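Side-chain contacts in tyrosyl-DNA phosphodiesterase 2 (Danio rerio, PDB 4F1H), which belongs to the endonuclease/exonuclease/phosphatase family and has the two-sheet fold of the DNase I-like clan, here with a bound magnesium ion: residues L17-A20 against D21-R24; P45-V48 against Q49-K53; G169-V173 against W174-G178; S124-R127 against T128-L131. All coordinates share one frame; numbering follows the deposited sequence. Where two conformers were deposited one is given.

Contact 1 of 4, residues L17-A20 against D21-R24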
# COMPACT_ATOMS: atom_id res chain seq x y z
N LEU B 17 23.71 -20.56 13.91
CA LEU B 17 25.07 -20.83 13.40
C LEU B 17 25.97 -19.61 13.57
O LEU B 17 25.64 -18.51 13.09
CB LEU B 17 25.01 -21.29 11.95
CG LEU B 17 26.35 -21.69 11.32
CD1 LEU B 17 27.01 -22.84 12.10
CD2 LEU B 17 26.15 -22.09 9.87
N ASN B 18 27.09 -19.78 14.27
CA ASN B 18 28.01 -18.67 14.53
C ASN B 18 27.30 -17.51 15.24
O ASN B 18 27.65 -16.35 15.03
CB ASN B 18 28.66 -18.16 13.23
CG ASN B 18 29.53 -19.20 12.55
OD1 ASN B 18 29.17 -19.72 11.49
ND2 ASN B 18 30.67 -19.51 13.14
N LEU B 19 26.30 -17.81 16.07
CA LEU B 19 25.58 -16.70 16.75
C LEU B 19 26.46 -15.79 17.66
O LEU B 19 26.34 -14.56 17.61
CB LEU B 19 24.35 -17.22 17.51
CG LEU B 19 23.30 -16.14 17.79
CD1 LEU B 19 22.81 -15.45 16.51
CD2 LEU B 19 22.13 -16.79 18.52
N ALA B 20 27.37 -16.37 18.45
CA ALA B 20 28.28 -15.57 19.26
C ALA B 20 29.21 -14.69 18.42
O ALA B 20 29.41 -13.52 18.75
CB ALA B 20 29.09 -16.48 20.19
N ASP B 21 29.77 -15.23 17.33
CA ASP B 21 30.60 -14.41 16.44
C ASP B 21 29.77 -13.28 15.81
O ASP B 21 30.25 -12.15 15.63
CB ASP B 21 31.20 -15.26 15.32
CG ASP B 21 32.22 -16.27 15.83
OD1 ASP B 21 32.95 -15.92 16.78
OD2 ASP B 21 32.28 -17.39 15.28
N ARG B 22 28.51 -13.58 15.45
CA ARG B 22 27.66 -12.53 14.85
C ARG B 22 27.26 -11.43 15.85
O ARG B 22 27.19 -10.24 15.50
CB ARG B 22 26.47 -13.17 14.10
CG ARG B 22 26.93 -13.95 12.83
CD ARG B 22 25.92 -14.99 12.38
NE ARG B 22 24.58 -14.45 12.58
CZ ARG B 22 23.56 -15.13 13.07
NH1 ARG B 22 23.65 -16.42 13.39
NH2 ARG B 22 22.42 -14.50 13.24
N ALA B 23 27.05 -11.78 17.12
CA ALA B 23 26.76 -10.78 18.14
C ALA B 23 27.96 -9.87 18.35
O ALA B 23 27.81 -8.66 18.59
CB ALA B 23 26.37 -11.44 19.47
N ARG B 24 29.15 -10.46 18.28
CA ARG B 24 30.38 -9.68 18.34
C ARG B 24 30.46 -8.70 17.18
O ARG B 24 30.91 -7.54 17.33
CB ARG B 24 31.59 -10.61 18.36
CG ARG B 24 32.26 -10.71 19.71
CD ARG B 24 33.62 -11.41 19.59
NE ARG B 24 33.46 -12.79 19.12
CZ ARG B 24 33.05 -13.79 19.90
NH1 ARG B 24 32.93 -15.02 19.40
NH2 ARG B 24 32.77 -13.56 21.18

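Contact 2 of 4, residues P45-V48 against Q49-K53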
# COMPACT_ATOMS: atom_id res chain seq x y z
N PRO B 45 17.42 -14.97 24.13
CA PRO B 45 18.09 -14.68 25.41
C PRO B 45 19.64 -14.82 25.38
O PRO B 45 20.29 -13.96 25.97
CB PRO B 45 17.46 -15.71 26.36
CG PRO B 45 16.06 -15.88 25.81
CD PRO B 45 16.24 -15.85 24.30
N ALA B 46 20.18 -15.84 24.71
CA ALA B 46 21.66 -16.01 24.62
C ALA B 46 22.30 -14.77 24.01
O ALA B 46 23.33 -14.30 24.46
CB ALA B 46 22.01 -17.23 23.79
N TYR B 47 21.66 -14.24 22.97
CA TYR B 47 22.16 -13.07 22.27
C TYR B 47 22.12 -11.81 23.15
O TYR B 47 23.10 -11.07 23.24
CB TYR B 47 21.31 -12.89 21.00
CG TYR B 47 21.96 -12.05 19.91
CD1 TYR B 47 22.04 -10.66 20.05
CD2 TYR B 47 22.44 -12.64 18.76
CE1 TYR B 47 22.61 -9.89 19.05
CE2 TYR B 47 23.04 -11.87 17.74
CZ TYR B 47 23.08 -10.51 17.90
OH TYR B 47 23.67 -9.78 16.90
N VAL B 48 20.99 -11.55 23.80
CA VAL B 48 20.87 -10.34 24.57
C VAL B 48 21.76 -10.43 25.81
O VAL B 48 22.24 -9.41 26.31
CB VAL B 48 19.38 -9.99 24.91
CG1 VAL B 48 18.91 -10.72 26.14
CG2 VAL B 48 19.23 -8.48 25.09
N GLN B 49 22.00 -11.66 26.28
CA GLN B 49 22.91 -11.94 27.40
C GLN B 49 24.29 -11.41 27.01
O GLN B 49 24.90 -10.61 27.74
CB GLN B 49 22.95 -13.45 27.70
CG GLN B 49 23.48 -13.82 29.09
CD GLN B 49 23.47 -15.34 29.37
OE1 GLN B 49 22.62 -16.08 28.88
NE2 GLN B 49 24.42 -15.78 30.18
N TYR B 50 24.76 -11.81 25.83
CA TYR B 50 26.04 -11.30 25.34
C TYR B 50 26.08 -9.77 25.20
O TYR B 50 27.03 -9.11 25.65
CB TYR B 50 26.46 -11.95 24.03
CG TYR B 50 27.83 -11.46 23.66
CD1 TYR B 50 28.94 -11.80 24.44
CD2 TYR B 50 28.02 -10.58 22.59
CE1 TYR B 50 30.22 -11.31 24.14
CE2 TYR B 50 29.30 -10.10 22.27
CZ TYR B 50 30.38 -10.47 23.06
OH TYR B 50 31.65 -10.00 22.76
N LEU B 51 25.08 -9.19 24.54
CA LEU B 51 25.07 -7.73 24.35
C LEU B 51 25.11 -6.92 25.65
O LEU B 51 25.76 -5.88 25.70
CB LEU B 51 23.84 -7.29 23.55
CG LEU B 51 23.62 -7.78 22.14
CD1 LEU B 51 22.30 -7.16 21.66
CD2 LEU B 51 24.77 -7.34 21.24
N LYS B 52 24.36 -7.35 26.66
CA LYS B 52 24.30 -6.66 27.94
C LYS B 52 25.67 -6.65 28.64
O LYS B 52 26.06 -5.65 29.29
CB LYS B 52 23.19 -7.27 28.80
CG LYS B 52 21.81 -6.85 28.29
CD LYS B 52 20.64 -7.25 29.21
CE LYS B 52 20.54 -8.74 29.29
NZ LYS B 52 19.21 -9.23 29.73
N LYS B 53 26.43 -7.72 28.45
CA LYS B 53 27.80 -7.81 28.97
C LYS B 53 28.76 -6.83 28.30
O LYS B 53 29.63 -6.24 28.97
CB LYS B 53 28.33 -9.24 28.76
CG LYS B 53 29.08 -9.86 29.95
CD LYS B 53 30.52 -9.37 30.07
CE LYS B 53 31.38 -10.36 30.86
NZ LYS B 53 30.70 -10.86 32.10

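Contact 3 of 4, residues G169-V173 against W174-G178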
# COMPACT_ATOMS: atom_id res chain seq x y z
N GLY B 169 1.57 13.74 8.04
CA GLY B 169 2.55 14.08 9.07
C GLY B 169 3.56 12.95 9.30
O GLY B 169 4.56 13.13 10.03
N VAL B 170 3.31 11.79 8.71
CA VAL B 170 4.20 10.63 8.91
C VAL B 170 4.94 10.28 7.62
O VAL B 170 4.30 10.11 6.57
CB VAL B 170 3.42 9.41 9.39
CG1 VAL B 170 4.37 8.20 9.66
CG2 VAL B 170 2.66 9.75 10.68
N CYS B 171 6.27 10.18 7.66
CA CYS B 171 6.97 9.81 6.44
C CYS B 171 7.77 8.54 6.65
O CYS B 171 8.08 8.17 7.78
CB CYS B 171 7.90 10.93 5.97
SG CYS B 171 9.32 11.24 7.04
N ASP B 172 8.11 7.90 5.54
CA ASP B 172 9.05 6.80 5.57
C ASP B 172 10.40 7.46 5.26
O ASP B 172 10.56 8.12 4.21
CB ASP B 172 8.62 5.79 4.49
CG ASP B 172 9.63 4.68 4.25
OD1 ASP B 172 10.84 4.98 4.16
OD2 ASP B 172 9.17 3.51 4.13
N VAL B 173 11.41 7.27 6.12
CA VAL B 173 12.68 8.01 5.98
C VAL B 173 13.39 7.73 4.64
O VAL B 173 13.94 8.66 4.00
CB VAL B 173 13.62 7.75 7.19
CG1 VAL B 173 15.00 8.32 6.98
CG2 VAL B 173 12.99 8.31 8.47
N TRP B 174 13.39 6.47 4.20
CA TRP B 174 14.04 6.16 2.94
C TRP B 174 13.37 6.94 1.80
O TRP B 174 14.07 7.44 0.91
CB TRP B 174 14.00 4.65 2.66
CG TRP B 174 14.55 4.30 1.34
CD1 TRP B 174 15.88 4.23 1.01
CD2 TRP B 174 13.81 3.93 0.16
NE1 TRP B 174 16.01 3.83 -0.31
CE2 TRP B 174 14.76 3.65 -0.85
CE3 TRP B 174 12.45 3.81 -0.13
CZ2 TRP B 174 14.38 3.28 -2.15
CZ3 TRP B 174 12.06 3.43 -1.42
CH2 TRP B 174 13.04 3.17 -2.42
N GLU B 175 12.04 7.01 1.79
CA GLU B 175 11.34 7.79 0.76
C GLU B 175 11.69 9.26 0.87
O GLU B 175 12.02 9.93 -0.13
CB GLU B 175 9.82 7.62 0.90
CG GLU B 175 9.37 6.20 0.65
CD GLU B 175 7.87 6.03 0.75
OE1 GLU B 175 7.17 6.91 1.30
OE2 GLU B 175 7.38 4.98 0.27
N GLN B 176 11.65 9.77 2.09
CA GLN B 176 11.90 11.19 2.34
C GLN B 176 13.31 11.57 1.91
O GLN B 176 13.55 12.71 1.44
CB GLN B 176 11.66 11.48 3.83
CG GLN B 176 11.66 12.95 4.21
CD GLN B 176 10.44 13.69 3.67
OE1 GLN B 176 9.39 13.09 3.42
NE2 GLN B 176 10.58 15.00 3.49
N LEU B 177 14.26 10.64 2.03
CA LEU B 177 15.64 10.92 1.66
C LEU B 177 15.91 10.75 0.16
O LEU B 177 17.05 10.88 -0.30
CB LEU B 177 16.64 10.09 2.50
CG LEU B 177 16.75 10.52 3.96
CD1 LEU B 177 17.68 9.57 4.73
CD2 LEU B 177 17.29 11.94 4.05
N GLY B 178 14.87 10.47 -0.61
CA GLY B 178 15.01 10.46 -2.06
C GLY B 178 14.96 9.12 -2.76
O GLY B 178 15.35 8.99 -3.94
O HOH W 1 6.99 9.03 2.94

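Contact 4 of 4, residues S124-R127 against T128-L131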
# COMPACT_ATOMS: atom_id res chain seq x y z
N SER B 124 0.15 -11.40 4.81
CA SER B 124 -0.20 -10.01 4.58
C SER B 124 -1.41 -9.55 5.41
O SER B 124 -1.45 -8.41 5.86
CB SER B 124 -0.40 -9.78 3.07
OG SER B 124 -0.73 -8.44 2.77
N GLN B 125 -2.38 -10.43 5.64
CA GLN B 125 -3.57 -10.04 6.40
C GLN B 125 -3.22 -9.64 7.84
O GLN B 125 -3.58 -8.53 8.29
CB GLN B 125 -4.63 -11.16 6.41
CG GLN B 125 -5.79 -10.84 7.33
CD GLN B 125 -6.97 -11.81 7.18
OE1 GLN B 125 -6.80 -12.95 6.73
NE2 GLN B 125 -8.16 -11.36 7.55
N GLU B 126 -2.50 -10.50 8.55
CA GLU B 126 -2.19 -10.17 9.95
C GLU B 126 -1.16 -9.04 9.99
O GLU B 126 -1.23 -8.13 10.81
CB GLU B 126 -1.71 -11.41 10.70
CG GLU B 126 -1.20 -11.21 12.13
CD GLU B 126 -2.22 -10.63 13.10
OE1 GLU B 126 -3.48 -10.71 12.85
OE2 GLU B 126 -1.75 -10.06 14.12
N ARG B 127 -0.19 -9.08 9.08
CA ARG B 127 0.81 -8.00 9.04
C ARG B 127 0.16 -6.64 8.85
O ARG B 127 0.55 -5.66 9.49
CB ARG B 127 1.87 -8.30 7.95
CG ARG B 127 2.83 -7.18 7.65
CD ARG B 127 3.99 -7.73 6.89
NE ARG B 127 3.61 -8.30 5.58
CZ ARG B 127 3.66 -9.60 5.28
NH1 ARG B 127 4.07 -10.50 6.18
NH2 ARG B 127 3.34 -10.01 4.04
N THR B 128 -0.83 -6.53 7.97
CA THR B 128 -1.41 -5.20 7.77
C THR B 128 -2.32 -4.80 8.95
O THR B 128 -2.40 -3.61 9.28
CB THR B 128 -2.09 -5.07 6.39
OG1 THR B 128 -3.05 -6.13 6.25
CG2 THR B 128 -1.06 -5.15 5.28
N LYS B 129 -2.97 -5.75 9.61
CA LYS B 129 -3.69 -5.38 10.86
C LYS B 129 -2.73 -4.79 11.90
O LYS B 129 -3.05 -3.81 12.58
CB LYS B 129 -4.39 -6.58 11.47
CG LYS B 129 -5.47 -7.18 10.59
CD LYS B 129 -6.12 -8.35 11.33
CE LYS B 129 -7.08 -9.10 10.41
NZ LYS B 129 -7.82 -10.17 11.15
N GLN B 130 -1.53 -5.38 11.99
CA GLN B 130 -0.51 -4.85 12.91
C GLN B 130 -0.02 -3.50 12.44
O GLN B 130 0.15 -2.59 13.24
CB GLN B 130 0.66 -5.86 13.04
CG GLN B 130 0.24 -7.18 13.64
CD GLN B 130 1.34 -8.22 13.56
OE1 GLN B 130 2.43 -7.91 13.06
NE2 GLN B 130 1.07 -9.44 14.00
N LEU B 131 0.21 -3.33 11.13
CA LEU B 131 0.63 -2.03 10.63
C LEU B 131 -0.40 -0.97 10.99
O LEU B 131 -0.04 0.15 11.38
CB LEU B 131 0.85 -2.06 9.11
CG LEU B 131 1.11 -0.70 8.50
CD1 LEU B 131 2.51 -0.14 8.90
CD2 LEU B 131 1.07 -0.92 6.98
O HOH W 2 -5.33 -11.77 11.34

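Contact 1 of 4, residues L17-A20 against D21-R24
Arg22 N bonds to Asn18 O at 2.9 Å, and the amides of Ala23 and Arg24 follow onto Leu19 O and Ala20 O, winding the first turn of helix 19-33 with Asn18 at the N-cap position. Arg22 turns back past this turn into the loop before it. Its CG stands beside the backbone N (chi1 -68°), and a later bend at chi3 brings NH1 to Leu17 O at 2.9 Å. That oxygen lies close to the guanidinium plane, whereas NH1 sits above the carbonyl plane of Leu17. Leu19 CD1 covers one face of the guanidinium, 3.5 Å from Arg22 CZ. Asp15 O, Thr238 O and Asp12 O take further N-H groups of Arg22. Asp21 bridges its neighbours on the turn: its OD1 forms a salt bridge with Arg24 NH1 at 2.8 Å, while OD2 accepts a weak bond from Asn18 ND2. Ala20 O lies over the centre of one face of the Arg24 guanidinium, 3.8 Å from Arg24 CZ. In this beta-alpha-beta unit the buried Arg22 cation thus meets neutral carbonyls from the loop before the helix and from a second loop at Thr238, which ties the helix start to both and probably spreads its charge.

Contact 2 of 4, residues P45-V48 against Q49-K53
Tyr47 and Leu51, like Val48 and Lys52, are i to i+4 neighbours on helix 45-54, the alpha-helix that follows strand 37-43 on the outside of the six-stranded sheet in this DNase I-like fold. Four successive backbone bonds run through it, from Gln49 N to Pro45 O (2.9 Å) up to Lys52 N and Val48 O. One flank of the helix packs on helix 19-33, where Tyr47 meets Leu26, Leu51 meets Cys27, and Tyr50 lies on Arg24 with its hydroxyl bonded to Arg54 NH1; another faces Phe60 of strand 58-62.

On the buried flank the Tyr47 ring takes the branched end of Leu51 at its edge. Leu51 CD1 lies near the ring plane, 3.8 Å from Tyr47 CE1, and the two side chains run at a slant to each other. Tyr47 has CG anti to the backbone N (chi1 -159°), which sets the ring beside its own carbonyl carbon, where Leu51 meets its edge. Leu51 CG then comes within 3.5 Å of Tyr47 O, an oxygen that also accepts the Leu51 amide.

Towards solvent the packing is of methylenes on carbonyls. Gln49 CB rests 3.2 Å from Pro45 O. Val48 is buried against Phe60, and in one of its two conformers CG1 is 3.9 Å from Lys52 NZ, a tentative contact. That NZ forms a salt bridge with Glu62 of strand 58-62. Lys52 CG, beside the backbone N, lies 3.3 Å from Val48 O, and the bend at chi3 (-64°) brings Lys52 CE back to 3.5 Å from the same oxygen.

Contact 3 of 4, residues G169-V173 against W174-G178
Cys171, still in strand 170-172 and bonded through its backbone to Leu210, begins the contact by lying against Gln176: its CB is 3.7 Å from Gln176 OE1, and SG touches the Gln176 methylenes.

Asp172 follows at the N-cap position. With CG anti to the backbone N (chi1 171°), its carboxylate folds forward over the first turn, and OD1 accepts two weak bonds, from Glu175 N at 3.3 Å and from Trp174 N at 3.0 Å, the latter strongly bent (121°). A water joins Asp172 N, at 3.0 Å, to Glu175 OE1, at 2.7 Å, in place of the direct bond of a capping box. The two carboxylates stack with planes 20° apart, Asp172 OD2 and Glu175 OE2 lying 4.5 Å from each other. Arg204 forms a salt bridge with Asp172 OD2 and a long, weak ion pair with Glu175, which probably offsets this like-charge approach.

Val173 then starts the helix and turns to the interior, among Pro221, Cys246 and Ile208. Its CG1 lies alongside Leu177 CD1 at 3.7 Å, both side chains pointing the same way.

After Leu177, Gly178, with positive phi, bonds back to Glu175 O. A short strand running straight into a single helical turn, N-capped by aspartate and closed by a Schellman motif, is the unit formed here.

Contact 4 of 4, residues S124-R127 against T128-L131
Glu126 and Gln130 are hydrogen-bonded side chain to side chain. Gln130 NE2 donates to Glu126 OE2 at 2.9 Å (149°), using the anti lone pair of the carboxylate, with the acceptor tilted somewhat from the amide plane. The carboxylate and amide planes stand 78° apart, so the groups meet crosswise rather than stacked. A bend in Glu126 at chi2 (61°) swings its carboxylate round to this position, and Glu126 CG is itself 3.4 Å from Gln130 NE2. Gln130 NE2 has a second acceptor in Glu118 OE1, which helps fix the rotation of the amide. Ser124 O accepts the Thr128 amide N at 2.9 Å, and in one of the two conformers Thr128 OG1 lies 2.8 Å from Ser124 O, a tentative contact. On a different side of the helix, Glu159 holds Arg127 NE in a salt bridge and the carbonyls of Glu118 and Cys120 receive NH1.

These residues sit on the first turns of helix 124-140, the crossover helix between parallel strands 108-114 and 145-150 in a beta-alpha-beta unit of the DNase I-like fold.

Water supplies the next kind of link. Glu126 OE1, which also bonds to Thr91 OG1, receives a hydrogen bond from a water at 2.6 Å, and that water accepts from Lys129 NZ at 3.0 Å. The water thus bridges two opposite charges that do not touch directly.

Van der Waals contact is the third kind. The extended Lys129 chain runs alongside Gln125, pointing the same way, with Lys129 CE 3.8 Å from Gln125 CG and Lys129 CG 3.3 Å from Gln125 O.

Overall arrangement
Contacts 1 and 2 touch each other: Leu19 CD1 packs on Tyr47 CD2 at 3.6 Å, so two helices outside the six-stranded sheet are joined there. Strand 170-172 of contact 3 belongs to the seven-stranded sheet, while its Val173 and Leu177 pack on strands of the six-stranded one; the helix of contact 4 crosses over between two strands of the seven-stranded sheet. Contact 4 has the most buried residues, four of eight, and contact 1 the fewest, two of eight. Chemistry differs too. Contact 2 is largely apolar, whereas contact 1 collects carbonyls around a buried arginine. Contacts 3 and 4 each use a water on a glutamate, to a backbone amide in the former and to a lysine in the latter.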